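PCP domain (Thermobifida fusca, PDB 7KW3) probably carries amino acid and peptide intermediates on a phosphopantetheine arm between the domains of a non-ribosomal peptide synthetase. Local coordinates at residues A6-A11 against A52-S57; A11-V16 against A68-V73; Y17-G22 against V46-S51; D31-G36 against R59-H64. One frame throughout, in Å; residues are numbered along the deposited sequence.

Contact 1: residues A6-A11 against A52-S57; sequences ATEAEA and AGWEIS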
loop_
_atom_site.group_PDB
_atom_site.type_symbol
_atom_site.label_atom_id
_atom_site.label_comp_id
_atom_site.label_asym_id
_atom_site.label_seq_id
_atom_site.Cartn_x
_atom_site.Cartn_y
_atom_site.Cartn_z
ATOM N N ALA A 6 -11.298 -3.000 -4.584
ATOM C CA ALA A 6 -12.732 -3.015 -4.342
ATOM C C ALA A 6 -13.175 -1.944 -3.359
ATOM O O ALA A 6 -14.379 -1.782 -3.149
ATOM C CB ALA A 6 -13.181 -4.397 -3.844
ATOM N N THR A 7 -12.241 -1.223 -2.750
ATOM C CA THR A 7 -12.556 -0.109 -1.870
ATOM C C THR A 7 -11.627 1.043 -2.207
ATOM O O THR A 7 -10.587 0.862 -2.849
ATOM C CB THR A 7 -12.404 -0.461 -0.371
ATOM O OG1 THR A 7 -11.022 -0.714 -0.061
ATOM C CG2 THR A 7 -13.229 -1.674 -0.014
ATOM N N GLU A 8 -12.024 2.235 -1.763
ATOM C CA GLU A 8 -11.193 3.423 -1.919
ATOM C C GLU A 8 -9.801 3.228 -1.312
ATOM O O GLU A 8 -8.793 3.605 -1.922
ATOM C CB GLU A 8 -11.917 4.613 -1.289
ATOM C CG GLU A 8 -11.374 5.944 -1.679
ATOM C CD GLU A 8 -11.845 6.397 -3.053
ATOM O OE1 GLU A 8 -12.992 6.086 -3.466
ATOM O OE2 GLU A 8 -11.051 7.084 -3.717
ATOM N N ALA A 9 -9.717 2.614 -0.118
ATOM C CA ALA A 9 -8.413 2.378 0.508
ATOM C C ALA A 9 -7.556 1.420 -0.318
ATOM O O ALA A 9 -6.365 1.677 -0.535
ATOM C CB ALA A 9 -8.585 1.840 1.928
ATOM N N GLU A 10 -8.143 0.313 -0.791
ATOM C CA GLU A 10 -7.419 -0.579 -1.695
ATOM C C GLU A 10 -6.919 0.162 -2.926
ATOM O O GLU A 10 -5.759 0.005 -3.317
ATOM C CB GLU A 10 -8.301 -1.759 -2.104
ATOM C CG GLU A 10 -8.571 -2.719 -0.969
ATOM C CD GLU A 10 -9.398 -3.924 -1.374
ATOM O OE1 GLU A 10 -9.777 -4.665 -0.452
ATOM O OE2 GLU A 10 -9.660 -4.146 -2.586
ATOM N N ALA A 11 -7.771 0.995 -3.537
ATOM C CA ALA A 11 -7.383 1.683 -4.765
ATOM C C ALA A 11 -6.254 2.665 -4.515
ATOM O O ALA A 11 -5.322 2.767 -5.322
ATOM C CB ALA A 11 -8.584 2.398 -5.376
ATOM N N ALA A 52 -2.171 10.200 0.041
ATOM C CA ALA A 52 -3.366 9.720 -0.638
ATOM C C ALA A 52 -4.563 9.556 0.292
ATOM O O ALA A 52 -5.591 9.033 -0.140
ATOM C CB ALA A 52 -3.078 8.395 -1.343
ATOM N N GLY A 53 -4.464 9.987 1.540
ATOM C CA GLY A 53 -5.605 9.993 2.428
ATOM C C GLY A 53 -5.692 8.857 3.429
ATOM O O GLY A 53 -6.716 8.744 4.110
ATOM N N TRP A 54 -4.655 8.029 3.560
ATOM C CA TRP A 54 -4.735 6.825 4.376
ATOM C C TRP A 54 -3.533 6.720 5.308
ATOM O O TRP A 54 -2.375 6.792 4.877
ATOM C CB TRP A 54 -4.896 5.582 3.477
ATOM C CG TRP A 54 -6.196 5.704 2.739
ATOM C CD1 TRP A 54 -6.385 6.219 1.480
ATOM C CD2 TRP A 54 -7.505 5.412 3.252
ATOM N NE1 TRP A 54 -7.723 6.225 1.170
ATOM C CE2 TRP A 54 -8.434 5.739 2.235
ATOM C CE3 TRP A 54 -7.978 4.885 4.463
ATOM C CZ2 TRP A 54 -9.815 5.570 2.396
ATOM C CZ3 TRP A 54 -9.355 4.713 4.624
ATOM C CH2 TRP A 54 -10.258 5.059 3.591
ATOM N N GLU A 55 -3.826 6.557 6.591
ATOM C CA GLU A 55 -2.832 6.519 7.651
ATOM C C GLU A 55 -2.461 5.070 7.935
ATOM O O GLU A 55 -3.317 4.283 8.347
ATOM C CB GLU A 55 -3.380 7.172 8.916
ATOM C CG GLU A 55 -2.689 8.439 9.292
ATOM C CD GLU A 55 -2.949 8.829 10.726
ATOM O OE1 GLU A 55 -1.980 8.869 11.511
ATOM O OE2 GLU A 55 -4.120 9.098 11.067
ATOM N N ILE A 56 -1.192 4.727 7.723
ATOM C CA ILE A 56 -0.655 3.426 8.096
ATOM C C ILE A 56 0.697 3.634 8.759
ATOM O O ILE A 56 1.298 4.709 8.682
ATOM C CB ILE A 56 -0.499 2.475 6.894
ATOM C CG1 ILE A 56 0.273 3.171 5.776
ATOM C CG2 ILE A 56 -1.862 1.983 6.425
ATOM C CD1 ILE A 56 0.624 2.275 4.609
ATOM N N SER A 57 1.175 2.580 9.414
ATOM C CA SER A 57 2.520 2.537 9.967
ATOM C C SER A 57 3.390 1.539 9.210
ATOM O O SER A 57 2.901 0.631 8.525
ATOM C CB SER A 57 2.497 2.150 11.444
ATOM O OG SER A 57 2.198 0.766 11.571
#
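The methyl of Ala9 sits squarely over the six-membered ring of Trp54. CB lies 3.7 Å from the ring centroid and only 2° off its normal, a CH-pi contact over the face, and all six ring carbons are 3.9 to 4.0 Å from this CB. The backbone joins in, since Ala9 CA lies 3.8 Å from Trp54 CE2 over the same indole. At the margin, Glu8 CB comes within 4.3 Å of Trp54 CZ2. With CG anti to its own carbonyl carbon (chi1 -63°), the indole reaches from strand 54-55 across to the first turn of helix 8-21.

Both backbones are fixed locally. On the helix side, Thr7 is the N-cap: its OG1 accepts from Glu10 N at 3.1 Å in a nearly straight bond. Glu10 in turn holds the residue ahead of the cap, its OE2 taking the N-H of Ala6 at 2.8 Å from above the carboxylate plane. On the other side, Gly53, at positive phi, is the C-prime residue of a Schellman motif that ends helix 39-51, and Trp54 follows at once, in a strand that pairs with 75-76. Ala9 also packs on Ala71 of helix 67-73.

Without the indole, with an alanine at Trp54, the Ala9 methyl would probably lose its aromatic cover and a gap would be likely to open between the helix start and the strand. No hydrogen bond crosses between the two segments, so the fit of methyl to ring face, through dispersion and burial of apolar surface, carries the join.

Contact 2: residues A11-V16 against A68-V73; sequences AALCAV and ADLAAV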
loop_
_atom_site.group_PDB
_atom_site.type_symbol
_atom_site.label_atom_id
_atom_site.label_comp_id
_atom_site.label_asym_id
_atom_site.label_seq_id
_atom_site.Cartn_x
_atom_site.Cartn_y
_atom_site.Cartn_z
ATOM N N ALA A 11 -7.771 0.995 -3.537
ATOM C CA ALA A 11 -7.383 1.683 -4.765
ATOM C C ALA A 11 -6.254 2.665 -4.515
ATOM O O ALA A 11 -5.322 2.767 -5.322
ATOM C CB ALA A 11 -8.584 2.398 -5.376
ATOM N N ALA A 12 -6.312 3.385 -3.396
ATOM C CA ALA A 12 -5.236 4.308 -3.078
ATOM C C ALA A 12 -3.925 3.559 -2.854
ATOM O O ALA A 12 -2.875 3.968 -3.368
ATOM C CB ALA A 12 -5.612 5.145 -1.859
ATOM N N LEU A 13 -3.973 2.434 -2.128
ATOM C CA LEU A 13 -2.741 1.709 -1.827
ATOM C C LEU A 13 -2.174 1.020 -3.068
ATOM O O LEU A 13 -0.949 0.968 -3.242
ATOM C CB LEU A 13 -2.970 0.700 -0.693
ATOM C CG LEU A 13 -3.122 1.301 0.711
ATOM C CD1 LEU A 13 -3.474 0.251 1.744
ATOM C CD2 LEU A 13 -1.867 2.032 1.109
ATOM N N CYS A 14 -3.038 0.487 -3.941
ATOM C CA CYS A 14 -2.563 -0.034 -5.222
ATOM C C CYS A 14 -1.753 1.018 -5.966
ATOM O O CYS A 14 -0.648 0.747 -6.449
ATOM C CB CYS A 14 -3.736 -0.486 -6.101
ATOM S SG CYS A 14 -4.529 -2.024 -5.632
ATOM N N ALA A 15 -2.304 2.224 -6.081
ATOM C CA ALA A 15 -1.619 3.274 -6.817
ATOM C C ALA A 15 -0.292 3.617 -6.158
ATOM O O ALA A 15 0.719 3.808 -6.845
ATOM C CB ALA A 15 -2.519 4.508 -6.927
ATOM N N VAL A 16 -0.271 3.668 -4.821
ATOM C CA VAL A 16 0.947 4.034 -4.108
ATOM C C VAL A 16 1.988 2.918 -4.195
ATOM O O VAL A 16 3.183 3.191 -4.360
ATOM C CB VAL A 16 0.615 4.413 -2.651
ATOM C CG1 VAL A 16 1.890 4.562 -1.830
ATOM C CG2 VAL A 16 -0.166 5.716 -2.615
ATOM N N ALA A 68 -4.858 -5.547 0.080
ATOM C CA ALA A 68 -6.189 -5.651 0.671
ATOM C C ALA A 68 -6.112 -5.759 2.190
ATOM O O ALA A 68 -6.953 -5.198 2.903
ATOM C CB ALA A 68 -6.946 -6.850 0.081
ATOM N N ASP A 69 -5.121 -6.489 2.706
ATOM C CA ASP A 69 -4.963 -6.588 4.151
ATOM C C ASP A 69 -4.523 -5.258 4.755
ATOM O O ASP A 69 -4.992 -4.871 5.831
ATOM C CB ASP A 69 -3.959 -7.689 4.478
ATOM C CG ASP A 69 -4.450 -9.052 4.044
ATOM O OD1 ASP A 69 -5.682 -9.267 4.092
ATOM O OD2 ASP A 69 -3.610 -9.893 3.644
ATOM N N LEU A 70 -3.625 -4.547 4.069
ATOM C CA LEU A 70 -3.158 -3.262 4.566
ATOM C C LEU A 70 -4.289 -2.237 4.564
ATOM O O LEU A 70 -4.418 -1.441 5.504
ATOM C CB LEU A 70 -1.966 -2.792 3.723
ATOM C CG LEU A 70 -1.273 -1.502 4.158
ATOM C CD1 LEU A 70 -0.770 -1.632 5.599
ATOM C CD2 LEU A 70 -0.125 -1.176 3.210
ATOM N N ALA A 71 -5.134 -2.259 3.525
ATOM C CA ALA A 71 -6.259 -1.335 3.463
ATOM C C ALA A 71 -7.204 -1.537 4.635
ATOM O O ALA A 71 -7.810 -0.574 5.116
ATOM C CB ALA A 71 -7.005 -1.500 2.138
ATOM N N ALA A 72 -7.320 -2.774 5.125
ATOM C CA ALA A 72 -8.264 -3.059 6.199
ATOM C C ALA A 72 -7.816 -2.486 7.546
ATOM O O ALA A 72 -8.667 -2.216 8.404
ATOM C CB ALA A 72 -8.490 -4.570 6.315
ATOM N N VAL A 73 -6.505 -2.311 7.773
ATOM C CA VAL A 73 -6.050 -1.680 9.018
ATOM C C VAL A 73 -5.791 -0.185 8.886
ATOM O O VAL A 73 -5.589 0.483 9.916
ATOM C CB VAL A 73 -4.781 -2.346 9.597
ATOM C CG1 VAL A 73 -5.066 -3.787 9.989
ATOM C CG2 VAL A 73 -3.629 -2.253 8.621
#
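Leu13 meets Leu70 and Ala71 in a buried helix-to-helix contact between apolar side chains, centred about 4 Å from the centre of the chain, in the core of the small helical carrier domain. One methyl does the work. CD1 of Leu13 projects from helix 8-21 onto the surface of helix 67-73 and settles between the Leu70 side chain and the backbone beside it. Its nearest neighbour there is the backbone N of Ala71, 3.5 Å from Leu13 CD1, with Ala71 CA almost as near. The branch point of the leucine opposite, Leu70 CG, lies 3.7 Å from Leu13 CD1, and the methyl Ala71 CB completes the bed at 4.0 Å from the same CD1.

Leu13 reaches this far because CD1 continues the line of the chain, anti to CA (chi2 175°), which turns the other methyl, CD2, elsewhere. On the facing helix, CB, CG and CD2 of Leu70 all lie within 4 Å of the Leu13 methyl. Next to Leu70 on that helix, the small side chain of Ala71 is consistent with the close approach, with the CA atoms of Leu13 and Ala71 7.0 Å apart. No hydrogen bond or charge pair joins the segments.

The same two leucines tie in the rest of the bundle. Leu13 packs through CD2 on Ala49 of helix 39-51, Leu70 touches Tyr17 of helix 8-21 as well as His60 and Val61 of helix 58-63, and Ile56, just after strand 54-55, lies against Leu70.

Contact 3: residues Y17-G22 against V46-S51; sequences YAEVLG and VHRARS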
loop_
_atom_site.group_PDB
_atom_site.type_symbol
_atom_site.label_atom_id
_atom_site.label_comp_id
_atom_site.label_asym_id
_atom_site.label_seq_id
_atom_site.Cartn_x
_atom_site.Cartn_y
_atom_site.Cartn_z
ATOM N N TYR A 17 1.560 1.650 -4.096
ATOM C CA TYR A 17 2.475 0.532 -4.339
ATOM C C TYR A 17 3.142 0.659 -5.699
ATOM O O TYR A 17 4.360 0.505 -5.826
ATOM C CB TYR A 17 1.746 -0.808 -4.298
ATOM C CG TYR A 17 1.588 -1.491 -2.966
ATOM C CD1 TYR A 17 1.228 -0.783 -1.827
ATOM C CD2 TYR A 17 1.728 -2.872 -2.869
ATOM C CE1 TYR A 17 1.045 -1.429 -0.616
ATOM C CE2 TYR A 17 1.546 -3.528 -1.666
ATOM C CZ TYR A 17 1.199 -2.806 -0.544
ATOM O OH TYR A 17 1.003 -3.462 0.650
ATOM N N ALA A 18 2.342 0.900 -6.739
ATOM C CA ALA A 18 2.890 0.989 -8.085
ATOM C C ALA A 18 3.876 2.142 -8.190
ATOM O O ALA A 18 4.951 1.998 -8.780
ATOM C CB ALA A 18 1.759 1.143 -9.104
ATOM N N GLU A 19 3.539 3.286 -7.590
ATOM C CA GLU A 19 4.427 4.437 -7.664
ATOM C C GLU A 19 5.716 4.190 -6.888
ATOM O O GLU A 19 6.808 4.514 -7.367
ATOM C CB GLU A 19 3.707 5.680 -7.137
ATOM C CG GLU A 19 4.596 6.918 -7.045
ATOM C CD GLU A 19 4.121 7.896 -5.967
ATOM O OE1 GLU A 19 4.944 8.723 -5.513
ATOM O OE2 GLU A 19 2.930 7.836 -5.566
ATOM N N VAL A 20 5.610 3.600 -5.696
ATOM C CA VAL A 20 6.782 3.408 -4.846
ATOM C C VAL A 20 7.680 2.317 -5.410
ATOM O O VAL A 20 8.909 2.439 -5.393
ATOM C CB VAL A 20 6.343 3.090 -3.401
ATOM C CG1 VAL A 20 7.453 2.425 -2.626
ATOM C CG2 VAL A 20 5.905 4.355 -2.694
ATOM N N LEU A 21 7.087 1.230 -5.908
ATOM C CA LEU A 21 7.857 0.117 -6.447
ATOM C C LEU A 21 8.287 0.335 -7.892
ATOM O O LEU A 21 9.023 -0.498 -8.431
ATOM C CB LEU A 21 7.055 -1.187 -6.345
ATOM C CG LEU A 21 6.736 -1.673 -4.932
ATOM C CD1 LEU A 21 5.612 -2.693 -4.971
ATOM C CD2 LEU A 21 7.976 -2.265 -4.283
ATOM N N GLY A 22 7.864 1.430 -8.526
ATOM C CA GLY A 22 8.250 1.678 -9.905
ATOM C C GLY A 22 7.527 0.834 -10.929
ATOM O O GLY A 22 8.030 0.653 -12.035
ATOM N N VAL A 46 4.556 4.568 3.436
ATOM C CA VAL A 46 3.837 5.196 4.547
ATOM C C VAL A 46 3.544 6.667 4.247
ATOM O O VAL A 46 2.404 7.125 4.392
ATOM C CB VAL A 46 4.626 5.039 5.862
ATOM C CG1 VAL A 46 4.058 5.971 6.948
ATOM C CG2 VAL A 46 4.623 3.584 6.328
ATOM N N HIS A 47 4.571 7.430 3.839
ATOM C CA HIS A 47 4.383 8.843 3.493
ATOM C C HIS A 47 3.379 9.025 2.365
ATOM O O HIS A 47 2.536 9.927 2.415
ATOM C CB HIS A 47 5.699 9.481 3.045
ATOM C CG HIS A 47 6.803 9.400 4.043
ATOM N ND1 HIS A 47 6.585 9.460 5.405
ATOM C CD2 HIS A 47 8.143 9.284 3.879
ATOM C CE1 HIS A 47 7.744 9.385 6.037
ATOM N NE2 HIS A 47 8.705 9.277 5.136
ATOM N N ARG A 48 3.503 8.231 1.304
ATOM C CA ARG A 48 2.684 8.485 0.130
ATOM C C ARG A 48 1.254 8.022 0.353
ATOM O O ARG A 48 0.319 8.640 -0.166
ATOM C CB ARG A 48 3.329 7.838 -1.101
ATOM C CG ARG A 48 4.442 8.722 -1.703
ATOM C CD ARG A 48 5.496 7.971 -2.536
ATOM N NE ARG A 48 6.834 8.565 -2.355
ATOM C CZ ARG A 48 7.924 8.299 -3.086
ATOM N NH1 ARG A 48 7.885 7.437 -4.104
ATOM N NH2 ARG A 48 9.071 8.911 -2.793
ATOM N N ALA A 49 1.067 6.983 1.170
ATOM C CA ALA A 49 -0.278 6.587 1.572
ATOM C C ALA A 49 -0.974 7.709 2.333
ATOM O O ALA A 49 -2.157 7.990 2.102
ATOM C CB ALA A 49 -0.217 5.315 2.425
ATOM N N ARG A 50 -0.253 8.371 3.239
ATOM C CA ARG A 50 -0.854 9.491 3.944
ATOM C C ARG A 50 -1.227 10.603 2.970
ATOM O O ARG A 50 -2.322 11.173 3.063
ATOM C CB ARG A 50 0.087 10.005 5.043
ATOM C CG ARG A 50 -0.250 11.400 5.525
ATOM C CD ARG A 50 0.644 11.843 6.668
ATOM N NE ARG A 50 0.102 11.348 7.928
ATOM C CZ ARG A 50 -0.871 11.955 8.609
ATOM N NH1 ARG A 50 -1.406 13.094 8.158
ATOM N NH2 ARG A 50 -1.306 11.431 9.754
ATOM N N SER A 51 -0.341 10.917 2.015
ATOM C CA SER A 51 -0.692 11.902 0.994
ATOM C C SER A 51 -1.953 11.497 0.242
ATOM O O SER A 51 -2.744 12.362 -0.136
ATOM C CB SER A 51 0.456 12.101 0.000
ATOM O OG SER A 51 1.611 12.618 0.629
#
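The carboxylate of Glu19 and the guanidinium of Arg48 lie in nearly parallel planes, 7° apart, although the two side chains cross at about a right angle; Glu19 OE1 and Val20 CG2 both approach the guanidinium obliquely. OE1 of Glu19 is the meeting point. It stands 3.5 Å from Arg48 NH1, a salt bridge of rather long reach, and is nearer still to the aliphatic part of the arginine, at 3.1 Å from Arg48 CD. OE2 stays farther back, 4.0 Å from that same CD. Beside the carboxylate, the Val20 methyl CG2 packs on Arg48 CD at 3.6 Å and lies 3.9 Å from Arg48 NH1, so the arginine is met by an oxygen and a methyl from successive residues of one helix turn.

These residues join the end of helix 8-21 to the later part of helix 39-51, two long helices of the four-helix bundle of peptidyl carrier proteins. The pairing lies toward the surface, and below it Val20 is buried against Leu41 and Arg44 while the base of Arg48 rests on Val16.

Glu19 is extended beyond CG, and with CG anti to its backbone N (chi1 174°) it reaches toward the neighbouring helix; Arg48 is bent at chi3 and crosses it. A leucine in place of Arg48 would probably leave the Glu19 carboxylate without its counter-charge here and strip Val20 CG2 of part of its cover.

Contact 4: residues D31-G36 against R59-H64; sequences DFFALG and RHVFRH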
loop_
_atom_site.group_PDB
_atom_site.type_symbol
_atom_site.label_atom_id
_atom_site.label_comp_id
_atom_site.label_asym_id
_atom_site.label_seq_id
_atom_site.Cartn_x
_atom_site.Cartn_y
_atom_site.Cartn_z
ATOM N N ASP A 31 1.638 -8.414 -2.883
ATOM C CA ASP A 31 2.441 -8.463 -1.669
ATOM C C ASP A 31 3.596 -7.486 -1.832
ATOM O O ASP A 31 4.411 -7.638 -2.751
ATOM C CB ASP A 31 2.965 -9.881 -1.425
ATOM C CG ASP A 31 3.732 -10.015 -0.109
ATOM O OD1 ASP A 31 4.733 -9.291 0.093
ATOM O OD2 ASP A 31 3.329 -10.859 0.725
ATOM N N PHE A 32 3.679 -6.508 -0.925
ATOM C CA PHE A 32 4.658 -5.431 -1.073
ATOM C C PHE A 32 6.089 -5.969 -1.115
ATOM O O PHE A 32 6.898 -5.535 -1.945
ATOM C CB PHE A 32 4.484 -4.418 0.059
ATOM C CG PHE A 32 5.294 -3.165 -0.107
ATOM C CD1 PHE A 32 4.977 -2.239 -1.093
ATOM C CD2 PHE A 32 6.359 -2.893 0.743
ATOM C CE1 PHE A 32 5.716 -1.069 -1.239
ATOM C CE2 PHE A 32 7.099 -1.718 0.607
ATOM C CZ PHE A 32 6.777 -0.807 -0.390
ATOM N N PHE A 33 6.410 -6.940 -0.260
ATOM C CA PHE A 33 7.778 -7.451 -0.238
ATOM C C PHE A 33 8.033 -8.475 -1.336
ATOM O O PHE A 33 9.167 -8.588 -1.815
ATOM C CB PHE A 33 8.096 -8.007 1.152
ATOM C CG PHE A 33 8.020 -6.956 2.210
ATOM C CD1 PHE A 33 9.075 -6.058 2.391
ATOM C CD2 PHE A 33 6.858 -6.791 2.949
ATOM C CE1 PHE A 33 8.989 -5.046 3.332
ATOM C CE2 PHE A 33 6.761 -5.781 3.896
ATOM C CZ PHE A 33 7.832 -4.905 4.088
ATOM N N ALA A 34 7.007 -9.199 -1.779
ATOM C CA ALA A 34 7.200 -10.066 -2.935
ATOM C C ALA A 34 7.525 -9.262 -4.188
ATOM O O ALA A 34 8.174 -9.781 -5.102
ATOM C CB ALA A 34 5.958 -10.930 -3.160
ATOM N N LEU A 35 7.081 -8.007 -4.250
ATOM C CA LEU A 35 7.292 -7.135 -5.399
ATOM C C LEU A 35 8.545 -6.283 -5.272
ATOM O O LEU A 35 8.753 -5.379 -6.088
ATOM C CB LEU A 35 6.076 -6.229 -5.595
ATOM C CG LEU A 35 4.842 -6.985 -6.053
ATOM C CD1 LEU A 35 3.707 -6.018 -6.250
ATOM C CD2 LEU A 35 5.176 -7.711 -7.344
ATOM N N GLY A 36 9.368 -6.535 -4.261
ATOM C CA GLY A 36 10.613 -5.823 -4.091
ATOM C C GLY A 36 10.660 -4.822 -2.953
ATOM O O GLY A 36 11.610 -4.034 -2.895
ATOM N N ARG A 59 4.988 -0.749 10.730
ATOM C CA ARG A 59 4.623 -2.033 11.321
ATOM C C ARG A 59 3.413 -2.648 10.620
ATOM O O ARG A 59 3.346 -3.870 10.446
ATOM C CB ARG A 59 4.362 -1.883 12.825
ATOM C CG ARG A 59 5.625 -2.052 13.648
ATOM C CD ARG A 59 5.387 -2.079 15.138
ATOM N NE ARG A 59 6.670 -2.131 15.827
ATOM C CZ ARG A 59 7.413 -1.063 16.107
ATOM N NH1 ARG A 59 6.990 0.151 15.774
ATOM N NH2 ARG A 59 8.576 -1.210 16.733
ATOM N N HIS A 60 2.449 -1.821 10.207
ATOM C CA HIS A 60 1.320 -2.333 9.430
ATOM C C HIS A 60 1.792 -2.992 8.140
ATOM O O HIS A 60 1.314 -4.073 7.769
ATOM C CB HIS A 60 0.335 -1.202 9.113
ATOM C CG HIS A 60 -0.390 -0.679 10.311
ATOM N ND1 HIS A 60 -0.836 0.622 10.399
ATOM C CD2 HIS A 60 -0.757 -1.284 11.467
ATOM C CE1 HIS A 60 -1.449 0.796 11.557
ATOM N NE2 HIS A 60 -1.414 -0.344 12.224
ATOM N N VAL A 61 2.735 -2.356 7.442
ATOM C CA VAL A 61 3.209 -2.901 6.176
ATOM C C VAL A 61 3.906 -4.239 6.393
ATOM O O VAL A 61 3.639 -5.214 5.679
ATOM C CB VAL A 61 4.126 -1.885 5.479
ATOM C CG1 VAL A 61 4.749 -2.494 4.217
ATOM C CG2 VAL A 61 3.333 -0.608 5.170
ATOM N N PHE A 62 4.791 -4.318 7.394
ATOM C CA PHE A 62 5.504 -5.569 7.621
ATOM C C PHE A 62 4.554 -6.676 8.059
ATOM O O PHE A 62 4.724 -7.834 7.664
ATOM C CB PHE A 62 6.631 -5.357 8.640
ATOM C CG PHE A 62 7.850 -4.682 8.051
ATOM C CD1 PHE A 62 8.867 -5.431 7.464
ATOM C CD2 PHE A 62 7.968 -3.304 8.061
ATOM C CE1 PHE A 62 9.987 -4.814 6.911
ATOM C CE2 PHE A 62 9.068 -2.682 7.518
ATOM C CZ PHE A 62 10.086 -3.439 6.935
ATOM N N ARG A 63 3.525 -6.333 8.828
ATOM C CA ARG A 63 2.588 -7.342 9.304
ATOM C C ARG A 63 1.507 -7.673 8.264
ATOM O O ARG A 63 1.020 -8.805 8.230
ATOM C CB ARG A 63 1.980 -6.865 10.632
ATOM C CG ARG A 63 0.723 -7.575 11.064
ATOM C CD ARG A 63 0.954 -8.668 12.096
ATOM N NE ARG A 63 -0.219 -9.542 12.148
ATOM C CZ ARG A 63 -0.417 -10.499 13.048
ATOM N NH1 ARG A 63 0.482 -10.719 14.003
ATOM N NH2 ARG A 63 -1.523 -11.232 12.992
ATOM N N HIS A 64 1.142 -6.733 7.389
ATOM C CA HIS A 64 0.078 -6.945 6.400
ATOM C C HIS A 64 0.542 -6.470 5.032
ATOM O O HIS A 64 0.069 -5.447 4.530
ATOM C CB HIS A 64 -1.202 -6.210 6.796
ATOM C CG HIS A 64 -1.654 -6.503 8.189
ATOM N ND1 HIS A 64 -2.116 -7.744 8.574
ATOM C CD2 HIS A 64 -1.715 -5.718 9.289
ATOM C CE1 HIS A 64 -2.444 -7.709 9.853
ATOM N NE2 HIS A 64 -2.217 -6.490 10.309
#
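Two phenylalanines toward the surface of the domain, Phe33 and Phe62, meet in an oblique pairing: the ring planes are 35° apart and the centroids 4.8 Å. Phe33 CZ lies over one face of the Phe62 ring, toward its rim, 3.6 Å from Phe62 CE1. Phe33 belongs to the Phe-Phe-x-Leu-Gly-Gly sequence of carrier proteins, in the loop that leads to helix 39-51, at whose start the phosphopantetheine-bearing serine is expected in this family; Phe62 stands on the short helix 58-63.

Phe33 is held on more than one side. At its edge, the backbone oxygen Val61 O lies in the ring plane, 3.6 Å from Phe33 CE2. The preceding phenylalanine covers one of its faces, Phe32 CD2 standing over the centre of the Phe33 ring. Val61 then bridges the pair: its CG1, anti to the backbone N (chi1 174°), touches Phe32 CD2 at 3.8 Å and Phe33 CE2 at 3.9 Å. Deeper in, Phe32 is buried, with an edge-to-face partner in Tyr17 of helix 8-21 and further packing on Leu45 of helix 39-51, which also meets Val61. The side chain of Phe33 extends the cluster to Thr42 and Pro65.

The loop backbone that offers the two rings is curled into an Asx motif that overlaps a type I turn from Phe33 to Gly36. Asp31 OD1 accepts the N-H of Ala34 at 2.9 Å, from 44° above the carboxylate plane.

Three of the four contacts use helix 8-21, and take it in order: contact 1 at its start, contact 2 in the middle, contact 3 at its end. Contacts 1 and 2 are neighbours, their centres about 5 Å apart, and share Ala11; contact 3 lies about 10 Å from the centre of each. Contact 4 sits about 15 Å from contact 1 between centres, on the opposite side of the chain's centre, and joins the loop before helix 39-51 to helix 58-63. Along the chain, contacts 3 and 4 are both nested inside the loop closed by contact 2. The long first helix thus gathers helices 39-51 and 67-73 and strand 54-55 into one compact carrier domain.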